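Local coordinates for DotU family type IV/VI secretion system protein (PDB 6Y4R), which belongs to the DotU/TssL family and is probably, through this cytoplasmic domain, a part of the membrane complex of the bacterial type VI secretion machine, at residues I5-D10 and N39-Q44; I55-Y60 and F105-Q110; C63-E68 and H126-L131; P89-L94 and Q98-Q103. One frame throughout, in Å; residues are numbered along the deposited sequence.

Contact 1: residues I5-D10 and N39-Q44; sequences IDLLHD and NRFEQQ
With CG swung opposite its own backbone N (chi1 157°), Phe-41 of helix 27-47 places its ring against Leu-7 and Leu-8, whose CG atoms both lie beside their backbone N, at -61° and -69°. This is helix-to-helix packing in an all-helical domain, made where the chain breaks between helix 4-7 and helix 9-19. Leu-8 sits at that break, as the first residue to leave the earlier helix and the N-cap position of the next. Although its CB does not head for helix 27-47, the end of its side chain bends in, and methyl CD2 lies over the centre of the Phe-41 ring, 3.8 Å from the centroid, in a CH-pi contact. Leu-7 meets the same ring at its edge: its CB lies in the ring plane, 3.6 Å from Phe-41 CD2, and the two side chains cross at about a right angle. A flat aromatic ring suits this place because it offers one leucine a face and the other a rim. Ala-58 of helix 52-71 and Val-124 of helix 119-130 carry the apolar layer further inward, touching Phe-41 and Leu-8 respectively. Toward solvent the chemistry turns polar. The extended chain of Gln-44 passes Leu-7, with OE1 3.6 Å from Leu-7 CD2, and one water donates to both Leu-7 O and Gln-44 OE1, each bond 2.8 Å long.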
loop_
_atom_site.group_PDB
_atom_site.type_symbol
_atom_site.label_atom_id
_atom_site.label_comp_id
_atom_site.label_asym_id
_atom_site.label_seq_id
_atom_site.Cartn_x
_atom_site.Cartn_y
_atom_site.Cartn_z
ATOM N N ILE A 5 4.382 6.412 -7.717
ATOM C CA ILE A 5 3.455 7.105 -6.827
ATOM C C ILE A 5 2.397 7.848 -7.636
ATOM O O ILE A 5 1.226 7.896 -7.246
ATOM C CB ILE A 5 4.233 8.059 -5.895
ATOM C CG1 ILE A 5 4.983 7.290 -4.819
ATOM C CG2 ILE A 5 3.313 9.049 -5.217
ATOM C CD1 ILE A 5 4.019 6.645 -3.851
ATOM N N ASP A 6 2.789 8.438 -8.777
ATOM C CA ASP A 6 1.848 9.176 -9.621
ATOM C C ASP A 6 0.869 8.260 -10.365
ATOM O O ASP A 6 -0.280 8.663 -10.612
ATOM C CB ASP A 6 2.603 10.076 -10.613
ATOM C CG ASP A 6 3.513 11.104 -9.921
ATOM O OD1 ASP A 6 3.108 11.661 -8.872
ATOM O OD2 ASP A 6 4.604 11.402 -10.457
ATOM N N LEU A 7 1.284 7.035 -10.720
ATOM C CA LEU A 7 0.348 6.111 -11.363
ATOM C C LEU A 7 -0.678 5.568 -10.375
ATOM O O LEU A 7 -1.822 5.292 -10.760
ATOM C CB LEU A 7 1.101 4.948 -12.011
ATOM C CG LEU A 7 2.118 5.232 -13.108
ATOM C CD1 LEU A 7 2.836 3.943 -13.451
ATOM C CD2 LEU A 7 1.409 5.776 -14.346
ATOM N N LEU A 8 -0.308 5.467 -9.098
ATOM C CA LEU A 8 -1.204 5.083 -8.013
ATOM C C LEU A 8 -1.931 6.278 -7.408
ATOM O O LEU A 8 -2.573 6.134 -6.354
ATOM C CB LEU A 8 -0.404 4.364 -6.924
ATOM C CG LEU A 8 0.170 2.998 -7.219
ATOM C CD1 LEU A 8 1.159 2.678 -6.112
ATOM C CD2 LEU A 8 -0.968 1.988 -7.256
ATOM N N HIS A 9 -1.858 7.443 -8.064
ATOM C CA HIS A 9 -2.475 8.655 -7.521
ATOM C C HIS A 9 -3.974 8.467 -7.308
ATOM O O HIS A 9 -4.524 8.927 -6.301
ATOM C CB HIS A 9 -2.215 9.831 -8.478
ATOM C CG HIS A 9 -2.868 11.114 -8.097
ATOM N ND1 HIS A 9 -3.731 11.778 -8.934
ATOM C CD2 HIS A 9 -2.744 11.902 -7.000
ATOM C CE1 HIS A 9 -4.137 12.905 -8.360
ATOM N NE2 HIS A 9 -3.557 13.006 -7.177
ATOM N N ASP A 10 -4.654 7.791 -8.244
ATOM C CA ASP A 10 -6.094 7.568 -8.087
ATOM C C ASP A 10 -6.396 6.588 -6.953
ATOM O O ASP A 10 -7.373 6.772 -6.216
ATOM C CB ASP A 10 -6.701 7.054 -9.396
ATOM C CG ASP A 10 -6.855 8.147 -10.461
ATOM O OD1 ASP A 10 -6.728 9.358 -10.136
ATOM O OD2 ASP A 10 -7.132 7.791 -11.632
ATOM N N ASN A 39 -5.304 -2.833 -12.192
ATOM C CA ASN A 39 -5.002 -3.260 -13.558
ATOM C C ASN A 39 -4.659 -2.075 -14.459
ATOM O O ASN A 39 -3.735 -2.171 -15.276
ATOM C CB ASN A 39 -6.163 -4.066 -14.136
ATOM C CG ASN A 39 -6.399 -5.366 -13.384
ATOM O OD1 ASN A 39 -7.543 -5.708 -13.075
ATOM N ND2 ASN A 39 -5.316 -6.030 -12.974
ATOM N N ARG A 40 -5.409 -0.963 -14.353
ATOM C CA ARG A 40 -4.990 0.288 -14.991
ATOM C C ARG A 40 -3.552 0.635 -14.636
ATOM O O ARG A 40 -2.743 0.969 -15.510
ATOM C CB ARG A 40 -5.878 1.453 -14.561
ATOM C CG ARG A 40 -7.310 1.304 -14.888
ATOM C CD ARG A 40 -7.805 2.375 -15.805
ATOM N NE ARG A 40 -9.233 2.180 -16.034
ATOM C CZ ARG A 40 -9.895 2.631 -17.093
ATOM N NH1 ARG A 40 -9.255 3.303 -18.046
ATOM N NH2 ARG A 40 -11.197 2.401 -17.201
ATOM N N PHE A 41 -3.240 0.622 -13.337
ATOM C CA PHE A 41 -1.887 0.919 -12.885
ATOM C C PHE A 41 -0.873 -0.025 -13.484
ATOM O O PHE A 41 0.231 0.396 -13.831
ATOM C CB PHE A 41 -1.819 0.865 -11.351
ATOM C CG PHE A 41 -0.450 0.606 -10.803
ATOM C CD1 PHE A 41 -0.215 -0.522 -10.058
ATOM C CD2 PHE A 41 0.584 1.507 -10.962
ATOM C CE1 PHE A 41 1.042 -0.772 -9.521
ATOM C CE2 PHE A 41 1.850 1.246 -10.422
ATOM C CZ PHE A 41 2.066 0.122 -9.703
ATOM N N GLU A 42 -1.234 -1.283 -13.670
ATOM C CA GLU A 42 -0.253 -2.235 -14.174
ATOM C C GLU A 42 -0.036 -2.042 -15.670
ATOM O O GLU A 42 1.088 -1.784 -16.109
ATOM C CB GLU A 42 -0.711 -3.641 -13.800
ATOM C CG GLU A 42 0.127 -4.797 -14.215
ATOM C CD GLU A 42 -0.185 -5.959 -13.291
ATOM O OE1 GLU A 42 -0.520 -5.675 -12.116
ATOM O OE2 GLU A 42 -0.117 -7.130 -13.715
ATOM N N GLN A 43 -1.123 -2.070 -16.455
ATOM C CA GLN A 43 -1.060 -1.733 -17.879
ATOM C C GLN A 43 -0.271 -0.450 -18.150
ATOM O O GLN A 43 0.522 -0.393 -19.097
ATOM C CB GLN A 43 -2.483 -1.612 -18.436
ATOM C CG GLN A 43 -2.684 -0.510 -19.467
ATOM C CD GLN A 43 -4.145 -0.169 -19.680
ATOM O OE1 GLN A 43 -5.008 -0.497 -18.855
ATOM N NE2 GLN A 43 -4.422 0.498 -20.794
ATOM N N GLN A 44 -0.471 0.591 -17.333
ATOM C CA GLN A 44 0.241 1.850 -17.556
ATOM C C GLN A 44 1.695 1.757 -17.123
ATOM O O GLN A 44 2.577 2.313 -17.784
ATOM C CB GLN A 44 -0.452 3.001 -16.821
ATOM C CG GLN A 44 -1.810 3.393 -17.374
ATOM C CD GLN A 44 -2.323 4.665 -16.730
ATOM O OE1 GLN A 44 -1.817 5.089 -15.684
ATOM N NE2 GLN A 44 -3.308 5.303 -17.369
HETATM O O HOH W 1 -2.521 4.125 -13.175
#

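Contact 2: residues I55-Y60 and F105-Q110; sequences IHDAKY and FEILEQ
The ring of Tyr-60, on helix 52-71 where it packs against helix 100-114 inside an all-helical domain, takes methyl CD1 of Ile-107 over one face. This is an off-centre CH-pi contact: the methyl is 4.0 Å above the plane and displaced toward the rim, where the nearest ring atom, CE1, is 4.0 Å from it. Phe-95 adds an edge-to-face partner to the same ring. The carboxylate of Asp-57 is the second flat group: Ile-107 CG2 stands over its face, above the CG–OD1 bond, while OD2 lies in the plane of the neighbouring His-56 ring, at its edge. Ile-107 thus fits between Asp-57 and Tyr-60, two residues about one helical turn apart. A beta-branched side chain suits that place: CG2 lies opposite the backbone N while CG1 turns beside it (chi1 -56°), so the two branches part, one for each neighbour. A buried acid needs a partner, and Asp-57 has one in Arg-118, whose NH1 forms a salt bridge with OD1, the same oxygen that rests 3.8 Å from Ile-107 CG2.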
loop_
_atom_site.group_PDB
_atom_site.type_symbol
_atom_site.label_atom_id
_atom_site.label_comp_id
_atom_site.label_asym_id
_atom_site.label_seq_id
_atom_site.Cartn_x
_atom_site.Cartn_y
_atom_site.Cartn_z
ATOM N N ILE A 55 6.402 -3.204 -10.510
ATOM C CA ILE A 55 4.943 -3.227 -10.631
ATOM C C ILE A 55 4.346 -4.151 -9.577
ATOM O O ILE A 55 3.380 -3.799 -8.882
ATOM C CB ILE A 55 4.524 -3.670 -12.050
ATOM C CG1 ILE A 55 4.844 -2.620 -13.123
ATOM C CG2 ILE A 55 3.023 -4.041 -12.087
ATOM C CD1 ILE A 55 5.116 -3.246 -14.487
ATOM N N HIS A 56 4.924 -5.349 -9.452
ATOM C CA HIS A 56 4.439 -6.355 -8.503
ATOM C C HIS A 56 4.505 -5.824 -7.075
ATOM O O HIS A 56 3.561 -5.991 -6.294
ATOM C CB HIS A 56 5.283 -7.635 -8.651
ATOM C CG HIS A 56 4.972 -8.731 -7.681
ATOM N ND1 HIS A 56 4.049 -9.719 -7.936
ATOM C CD2 HIS A 56 5.460 -8.991 -6.441
ATOM C CE1 HIS A 56 3.996 -10.556 -6.908
ATOM N NE2 HIS A 56 4.834 -10.130 -5.978
ATOM N N ASP A 57 5.617 -5.172 -6.711
ATOM C CA ASP A 57 5.785 -4.752 -5.321
ATOM C C ASP A 57 5.022 -3.483 -4.990
ATOM O O ASP A 57 4.613 -3.318 -3.840
ATOM C CB ASP A 57 7.263 -4.565 -4.971
ATOM C CG ASP A 57 8.035 -5.878 -4.963
ATOM O OD1 ASP A 57 9.278 -5.863 -5.147
ATOM O OD2 ASP A 57 7.385 -6.935 -4.780
ATOM N N ALA A 58 4.804 -2.590 -5.962
ATOM C CA ALA A 58 3.957 -1.427 -5.712
ATOM C C ALA A 58 2.509 -1.849 -5.487
ATOM O O ALA A 58 1.860 -1.421 -4.526
ATOM C CB ALA A 58 4.061 -0.444 -6.876
ATOM N N LYS A 59 1.994 -2.724 -6.342
ATOM C CA LYS A 59 0.655 -3.243 -6.117
ATOM C C LYS A 59 0.556 -4.028 -4.806
ATOM O O LYS A 59 -0.471 -3.965 -4.119
ATOM C CB LYS A 59 0.229 -4.097 -7.310
ATOM C CG LYS A 59 -0.904 -5.038 -7.004
ATOM C CD LYS A 59 -1.771 -5.272 -8.217
ATOM C CE LYS A 59 -1.269 -6.405 -9.073
ATOM N NZ LYS A 59 -1.863 -6.264 -10.434
ATOM N N TYR A 60 1.607 -4.776 -4.438
ATOM C CA TYR A 60 1.571 -5.545 -3.193
ATOM C C TYR A 60 1.456 -4.621 -1.981
ATOM O O TYR A 60 0.670 -4.877 -1.060
ATOM C CB TYR A 60 2.825 -6.429 -3.083
ATOM C CG TYR A 60 2.898 -7.236 -1.795
ATOM C CD1 TYR A 60 3.386 -6.668 -0.614
ATOM C CD2 TYR A 60 2.462 -8.553 -1.757
ATOM C CE1 TYR A 60 3.425 -7.390 0.566
ATOM C CE2 TYR A 60 2.505 -9.291 -0.587
ATOM C CZ TYR A 60 2.987 -8.712 0.573
ATOM O OH TYR A 60 3.025 -9.460 1.735
ATOM N N PHE A 105 7.848 -5.523 5.214
ATOM C CA PHE A 105 9.106 -5.019 5.750
ATOM C C PHE A 105 10.317 -5.801 5.273
ATOM O O PHE A 105 11.411 -5.230 5.248
ATOM C CB PHE A 105 9.023 -4.960 7.279
ATOM C CG PHE A 105 8.033 -3.907 7.780
ATOM C CD1 PHE A 105 8.310 -2.548 7.620
ATOM C CD2 PHE A 105 6.822 -4.275 8.352
ATOM C CE1 PHE A 105 7.421 -1.579 8.046
ATOM C CE2 PHE A 105 5.929 -3.313 8.775
ATOM C CZ PHE A 105 6.228 -1.952 8.622
ATOM N N GLU A 106 10.154 -7.080 4.905
ATOM C CA GLU A 106 11.211 -7.825 4.216
ATOM C C GLU A 106 11.486 -7.231 2.841
ATOM O O GLU A 106 12.642 -7.009 2.469
ATOM C CB GLU A 106 10.797 -9.288 4.087
ATOM C CG GLU A 106 10.411 -9.897 5.405
ATOM C CD GLU A 106 10.553 -11.414 5.433
ATOM O OE1 GLU A 106 10.791 -11.982 6.528
ATOM O OE2 GLU A 106 10.368 -12.057 4.372
ATOM N N ILE A 107 10.419 -6.973 2.071
ATOM C CA ILE A 107 10.539 -6.342 0.752
ATOM C C ILE A 107 11.116 -4.933 0.884
ATOM O O ILE A 107 11.891 -4.467 0.032
ATOM C CB ILE A 107 9.175 -6.349 0.024
ATOM C CG1 ILE A 107 8.640 -7.799 -0.084
ATOM C CG2 ILE A 107 9.290 -5.660 -1.338
ATOM C CD1 ILE A 107 7.242 -7.959 -0.659
ATOM N N LEU A 108 10.751 -4.231 1.949
ATOM C CA LEU A 108 11.281 -2.887 2.125
ATOM C C LEU A 108 12.786 -2.930 2.343
ATOM O O LEU A 108 13.517 -2.123 1.761
ATOM C CB LEU A 108 10.575 -2.198 3.296
ATOM C CG LEU A 108 11.091 -0.832 3.738
ATOM C CD1 LEU A 108 10.650 0.214 2.724
ATOM C CD2 LEU A 108 10.563 -0.496 5.107
ATOM N N GLU A 109 13.277 -3.932 3.093
ATOM C CA GLU A 109 14.714 -4.025 3.349
ATOM C C GLU A 109 15.483 -4.404 2.090
ATOM O O GLU A 109 16.655 -4.025 1.935
ATOM C CB GLU A 109 15.009 -5.051 4.453
ATOM C CG GLU A 109 14.248 -4.902 5.763
ATOM C CD GLU A 109 14.612 -3.658 6.554
ATOM O OE1 GLU A 109 15.541 -2.937 6.165
ATOM O OE2 GLU A 109 13.935 -3.368 7.571
ATOM N N GLN A 110 14.849 -5.171 1.190
ATOM C CA GLN A 110 15.460 -5.469 -0.101
ATOM C C GLN A 110 15.601 -4.213 -0.954
ATOM O O GLN A 110 16.606 -4.057 -1.661
ATOM C CB GLN A 110 14.649 -6.517 -0.865
ATOM C CG GLN A 110 14.497 -7.852 -0.170
ATOM C CD GLN A 110 13.610 -8.808 -0.972
ATOM O OE1 GLN A 110 12.394 -8.940 -0.724
ATOM N NE2 GLN A 110 14.222 -9.487 -1.945
#

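Contact 3: residues C63-E68 and H126-L131; sequences CALIDE and HYCLLL
Helix 52-71 meets the last turn of helix 119-130 here, in a contact centred about 3 Å from the centre of the chain, and Leu-65 is the side chain that reaches across. Its CG stands opposite the backbone N (chi1 161°), which carries the forked end to the other helix, and the two methyls then divide the work. CD2 packs against the side chain of Cys-128, 3.4 Å from SG and 3.7 Å from CB. CD1 goes to the backbone instead, lying 3.7 Å from Cys-128 O and 3.8 Å from Leu-131 O. No hydrogen bond joins the two segments. The small, weakly polar thiol suits a place where the helices come close, the CA atoms of Leu-65 and Cys-128 being only 6.3 Å apart. This is the hydrophobic centre of the all-helical DotU-type domain, and other elements close round it: Phe-12 and Ile-15 of helix 9-19 and Phe-133 from a loop touch Leu-65, and Phe-104 of helix 100-114 touches Cys-128. Leu-131, the first residue to leave helical geometry, is still tied to the helix, its N bonding to Tyr-127 O. Its side chain folds back, placing CG over one face of the Tyr-127 ring, 4.1 Å above the plane and offset toward the rim. That ring also meets Phe-12 edge to face.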
loop_
_atom_site.group_PDB
_atom_site.type_symbol
_atom_site.label_atom_id
_atom_site.label_comp_id
_atom_site.label_asym_id
_atom_site.label_seq_id
_atom_site.Cartn_x
_atom_site.Cartn_y
_atom_site.Cartn_z
ATOM N N CYS A 63 -2.025 -3.052 -1.731
ATOM C CA CYS A 63 -3.021 -3.995 -1.234
ATOM C C CYS A 63 -2.841 -4.266 0.257
ATOM O O CYS A 63 -3.823 -4.337 1.007
ATOM C CB CYS A 63 -2.962 -5.285 -2.047
ATOM S SG CYS A 63 -3.541 -5.064 -3.768
ATOM N N ALA A 64 -1.598 -4.415 0.717
ATOM C CA ALA A 64 -1.380 -4.534 2.156
ATOM C C ALA A 64 -1.916 -3.304 2.891
ATOM O O ALA A 64 -2.469 -3.424 3.991
ATOM C CB ALA A 64 0.104 -4.763 2.451
ATOM N N LEU A 65 -1.789 -2.121 2.283
ATOM C CA LEU A 65 -2.158 -0.859 2.928
ATOM C C LEU A 65 -3.667 -0.635 2.950
ATOM O O LEU A 65 -4.216 -0.181 3.961
ATOM C CB LEU A 65 -1.445 0.300 2.232
ATOM C CG LEU A 65 -1.935 1.732 2.393
ATOM C CD1 LEU A 65 -1.647 2.258 3.781
ATOM C CD2 LEU A 65 -1.260 2.593 1.356
ATOM N N ILE A 66 -4.344 -0.879 1.821
ATOM C CA ILE A 66 -5.803 -0.752 1.770
ATOM C C ILE A 66 -6.465 -1.782 2.680
ATOM O O ILE A 66 -7.475 -1.484 3.331
ATOM C CB ILE A 66 -6.309 -0.873 0.318
ATOM C CG1 ILE A 66 -7.816 -0.632 0.239
ATOM C CG2 ILE A 66 -5.968 -2.239 -0.280
ATOM C CD1 ILE A 66 -8.241 0.685 0.768
ATOM N N ASP A 67 -5.885 -2.985 2.789
ATOM C CA ASP A 67 -6.505 -3.994 3.641
ATOM C C ASP A 67 -6.485 -3.569 5.104
ATOM O O ASP A 67 -7.507 -3.669 5.798
ATOM C CB ASP A 67 -5.803 -5.355 3.518
ATOM C CG ASP A 67 -6.167 -6.144 2.244
ATOM O OD1 ASP A 67 -7.086 -5.751 1.491
ATOM O OD2 ASP A 67 -5.606 -7.254 2.069
ATOM N N GLU A 68 -5.357 -3.026 5.580
ATOM C CA GLU A 68 -5.254 -2.711 7.005
ATOM C C GLU A 68 -5.940 -1.405 7.365
ATOM O O GLU A 68 -6.417 -1.250 8.495
ATOM C CB GLU A 68 -3.791 -2.708 7.452
ATOM C CG GLU A 68 -3.543 -1.975 8.774
ATOM C CD GLU A 68 -2.065 -1.848 9.154
ATOM O OE1 GLU A 68 -1.393 -2.892 9.225
ATOM O OE2 GLU A 68 -1.567 -0.719 9.376
ATOM N N HIS A 126 7.554 3.735 1.119
ATOM C CA HIS A 126 7.620 4.840 2.077
ATOM C C HIS A 126 6.285 5.568 2.175
ATOM O O HIS A 126 5.827 5.899 3.277
ATOM C CB HIS A 126 8.734 5.808 1.665
ATOM C CG HIS A 126 8.801 7.067 2.476
ATOM N ND1 HIS A 126 8.453 8.296 1.962
ATOM C CD2 HIS A 126 9.219 7.298 3.745
ATOM C CE1 HIS A 126 8.637 9.228 2.886
ATOM N NE2 HIS A 126 9.097 8.648 3.981
ATOM N N TYR A 127 5.639 5.810 1.034
ATOM C CA TYR A 127 4.368 6.534 1.016
ATOM C C TYR A 127 3.235 5.740 1.654
ATOM O O TYR A 127 2.329 6.330 2.247
ATOM C CB TYR A 127 4.031 6.929 -0.423
ATOM C CG TYR A 127 2.940 7.949 -0.525
ATOM C CD1 TYR A 127 3.100 9.210 0.014
ATOM C CD2 TYR A 127 1.776 7.676 -1.214
ATOM C CE1 TYR A 127 2.093 10.163 -0.079
ATOM C CE2 TYR A 127 0.761 8.624 -1.326
ATOM C CZ TYR A 127 0.928 9.864 -0.758
ATOM O OH TYR A 127 -0.063 10.811 -0.861
ATOM N N CYS A 128 3.250 4.417 1.540
ATOM C CA CYS A 128 2.298 3.611 2.295
ATOM C C CYS A 128 2.557 3.742 3.793
ATOM O O CYS A 128 1.624 3.677 4.602
ATOM C CB CYS A 128 2.392 2.158 1.851
ATOM S SG CYS A 128 1.880 1.920 0.131
ATOM N N LEU A 129 3.827 3.890 4.190
ATOM C CA LEU A 129 4.114 4.106 5.605
ATOM C C LEU A 129 3.619 5.477 6.088
ATOM O O LEU A 129 3.048 5.566 7.183
ATOM C CB LEU A 129 5.619 3.930 5.874
ATOM C CG LEU A 129 6.163 2.501 5.698
ATOM C CD1 LEU A 129 7.684 2.452 5.560
ATOM C CD2 LEU A 129 5.722 1.629 6.868
ATOM N N LEU A 130 3.765 6.548 5.275
ATOM C CA LEU A 130 3.216 7.851 5.686
ATOM C C LEU A 130 1.688 7.888 5.687
ATOM O O LEU A 130 1.114 8.707 6.420
ATOM C CB LEU A 130 3.709 9.025 4.822
ATOM C CG LEU A 130 5.166 9.355 4.508
ATOM C CD1 LEU A 130 5.273 10.377 3.360
ATOM C CD2 LEU A 130 5.777 9.895 5.763
ATOM N N LEU A 131 1.011 7.030 4.911
ATOM C CA LEU A 131 -0.446 6.979 4.947
ATOM C C LEU A 131 -0.991 5.950 5.944
ATOM O O LEU A 131 -2.137 5.497 5.794
ATOM C CB LEU A 131 -1.032 6.715 3.557
ATOM C CG LEU A 131 -0.665 7.612 2.379
ATOM C CD1 LEU A 131 -1.434 7.141 1.111
ATOM C CD2 LEU A 131 -0.943 9.086 2.705
#

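Contact 4: residues P89-L94 and Q98-Q103; sequences PLQLSL and QLAGYQ
Gln-91 lays the face of its carboxamide against the methyl of Ala-100, whose CB is 3.4 Å from Gln-91 CD and 3.3 Å from OE1, with NE2 farther away at 4.0 Å. The bend at chi2 (-74°) brings the amide to the methyl, and chi3 (-46°) turns its face to it; a side chain as small as alanine leaves room for it there. On the exposed side Leu-92 and Gln-98 run side by side, pointing the same way, with Leu-92 CD1 4.0 Å from Gln-98 CG. Here glutamine serves through its aliphatic portion. The two pairs join helix 90-95 to the start of helix 100-114 across a short connection, which a backbone hydrogen bond between Gln-91 and Ser-97 also ties. Farther out, both helix starts have hydrogen-bond partners. Asp-67 of helix 52-71 accepts from Leu-90 N and Gln-91 N, just after Pro-89 at the N-cap position, where its negative charge would probably interact favourably with the positive end of the helix dipole. Leu-99 occupies the same position for the second helix; its O takes bonds from both Tyr-102 N and Gln-103 N, while its N bonds to Ser-97 OG. Tyr-60 of helix 52-71 touches both Gln-91 and Ala-100. A methyl offers no conventional hydrogen bond, and over the amide face it does not occupy the in-plane directions of OE1 and NE2; the contact itself is van der Waals.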
loop_
_atom_site.group_PDB
_atom_site.type_symbol
_atom_site.label_atom_id
_atom_site.label_comp_id
_atom_site.label_asym_id
_atom_site.label_seq_id
_atom_site.Cartn_x
_atom_site.Cartn_y
_atom_site.Cartn_z
ATOM N N PRO A 89 -9.876 -10.479 1.686
ATOM C CA PRO A 89 -8.987 -9.319 1.598
ATOM C C PRO A 89 -8.075 -9.453 0.394
ATOM O O PRO A 89 -7.772 -10.557 -0.062
ATOM C CB PRO A 89 -8.218 -9.334 2.923
ATOM C CG PRO A 89 -8.902 -10.371 3.782
ATOM C CD PRO A 89 -9.709 -11.264 2.909
ATOM N N LEU A 90 -7.667 -8.303 -0.148
ATOM C CA LEU A 90 -6.946 -8.301 -1.427
ATOM C C LEU A 90 -5.556 -8.921 -1.305
ATOM O O LEU A 90 -4.999 -9.418 -2.298
ATOM C CB LEU A 90 -6.823 -6.886 -1.969
ATOM C CG LEU A 90 -8.147 -6.244 -2.352
ATOM C CD1 LEU A 90 -7.956 -4.835 -2.960
ATOM C CD2 LEU A 90 -8.906 -7.166 -3.286
ATOM N N GLN A 91 -4.975 -8.897 -0.105
ATOM C CA GLN A 91 -3.726 -9.613 0.104
ATOM C C GLN A 91 -3.919 -11.095 -0.118
ATOM O O GLN A 91 -3.071 -11.753 -0.731
ATOM C CB GLN A 91 -3.190 -9.367 1.512
ATOM C CG GLN A 91 -2.258 -8.174 1.646
ATOM C CD GLN A 91 -0.871 -8.466 1.047
ATOM O OE1 GLN A 91 -0.274 -9.521 1.292
ATOM N NE2 GLN A 91 -0.358 -7.524 0.267
ATOM N N LEU A 92 -5.074 -11.618 0.294
ATOM C CA LEU A 92 -5.334 -13.048 0.195
ATOM C C LEU A 92 -5.861 -13.398 -1.187
ATOM O O LEU A 92 -5.482 -14.424 -1.767
ATOM C CB LEU A 92 -6.353 -13.440 1.269
ATOM C CG LEU A 92 -6.862 -14.872 1.362
ATOM C CD1 LEU A 92 -5.779 -15.750 1.954
ATOM C CD2 LEU A 92 -8.120 -14.969 2.184
ATOM N N SER A 93 -6.657 -12.493 -1.762
ATOM C CA SER A 93 -7.227 -12.725 -3.085
ATOM C C SER A 93 -6.166 -12.621 -4.175
ATOM O O SER A 93 -6.063 -13.512 -5.031
ATOM C CB SER A 93 -8.404 -11.760 -3.316
ATOM O OG SER A 93 -8.902 -11.787 -4.646
ATOM N N LEU A 94 -5.317 -11.593 -4.121
ATOM C CA LEU A 94 -4.362 -11.361 -5.203
ATOM C C LEU A 94 -2.994 -11.992 -4.966
ATOM O O LEU A 94 -2.276 -12.273 -5.933
ATOM C CB LEU A 94 -4.151 -9.857 -5.424
ATOM C CG LEU A 94 -5.353 -9.005 -5.816
ATOM C CD1 LEU A 94 -4.923 -7.582 -6.189
ATOM C CD2 LEU A 94 -6.094 -9.657 -6.979
ATOM N N GLN A 98 -1.304 -13.854 3.884
ATOM C CA GLN A 98 -1.731 -13.185 5.102
ATOM C C GLN A 98 -0.540 -12.712 5.921
ATOM O O GLN A 98 -0.687 -12.437 7.117
ATOM C CB GLN A 98 -2.604 -14.105 5.958
ATOM C CG GLN A 98 -3.626 -14.941 5.242
ATOM C CD GLN A 98 -4.472 -15.732 6.229
ATOM O OE1 GLN A 98 -4.994 -15.167 7.197
ATOM N NE2 GLN A 98 -4.555 -17.046 6.023
ATOM N N LEU A 99 0.643 -12.625 5.306
ATOM C CA LEU A 99 1.882 -12.319 6.009
ATOM C C LEU A 99 2.367 -10.910 5.707
ATOM O O LEU A 99 3.539 -10.598 5.938
ATOM C CB LEU A 99 2.970 -13.335 5.650
ATOM C CG LEU A 99 2.757 -14.827 5.919
ATOM C CD1 LEU A 99 3.940 -15.594 5.375
ATOM C CD2 LEU A 99 2.531 -15.135 7.388
ATOM N N ALA A 100 1.487 -10.067 5.164
ATOM C CA ALA A 100 1.873 -8.728 4.737
ATOM C C ALA A 100 2.426 -7.882 5.883
ATOM O O ALA A 100 3.315 -7.051 5.662
ATOM C CB ALA A 100 0.665 -8.044 4.100
ATOM N N GLY A 101 1.904 -8.059 7.102
ATOM C CA GLY A 101 2.431 -7.323 8.241
ATOM C C GLY A 101 3.929 -7.494 8.428
ATOM O O GLY A 101 4.617 -6.567 8.852
ATOM N N TYR A 102 4.455 -8.672 8.104
ATOM C CA TYR A 102 5.882 -8.951 8.168
ATOM C C TYR A 102 6.578 -8.800 6.828
ATOM O O TYR A 102 7.670 -8.236 6.760
ATOM C CB TYR A 102 6.124 -10.384 8.677
ATOM C CG TYR A 102 5.729 -10.613 10.117
ATOM C CD1 TYR A 102 4.396 -10.770 10.482
ATOM C CD2 TYR A 102 6.692 -10.676 11.114
ATOM C CE1 TYR A 102 4.037 -10.970 11.803
ATOM C CE2 TYR A 102 6.346 -10.878 12.432
ATOM C CZ TYR A 102 5.019 -11.023 12.771
ATOM O OH TYR A 102 4.686 -11.222 14.089
ATOM N N GLN A 103 5.956 -9.256 5.751
ATOM C CA GLN A 103 6.653 -9.349 4.480
ATOM C C GLN A 103 6.745 -8.006 3.761
ATOM O O GLN A 103 7.653 -7.811 2.946
ATOM C CB GLN A 103 5.973 -10.415 3.626
ATOM C CG GLN A 103 6.603 -10.626 2.291
ATOM C CD GLN A 103 6.193 -11.931 1.711
ATOM O OE1 GLN A 103 6.125 -12.092 0.495
ATOM N NE2 GLN A 103 5.923 -12.894 2.582
#

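Overall arrangement
Contacts 2 and 3 are buried and share helix 52-71, each pairing it with one of two consecutive helices, 100-114 and 119-130; Leu-129 packs against Phe-105 and Leu-108 to join them. Contacts 1 and 4 are only partly buried and lie farther from the centre. Contact 1 still reaches the interior, with Phe-41 against Ala-58 of contact 2. Contact 4, nested in the chain loops closed by contacts 2 and 3, leans on Tyr-60 and Asp-67. None forms a direct hydrogen bond between its segments. Contact 3 is almost wholly apolar, contact 2 takes in a buried, paired acid, contact 4 sets a buried amide against a methyl, and exposed Gln-44 and Gln-98 mark the solvent sides of contacts 1 and 4.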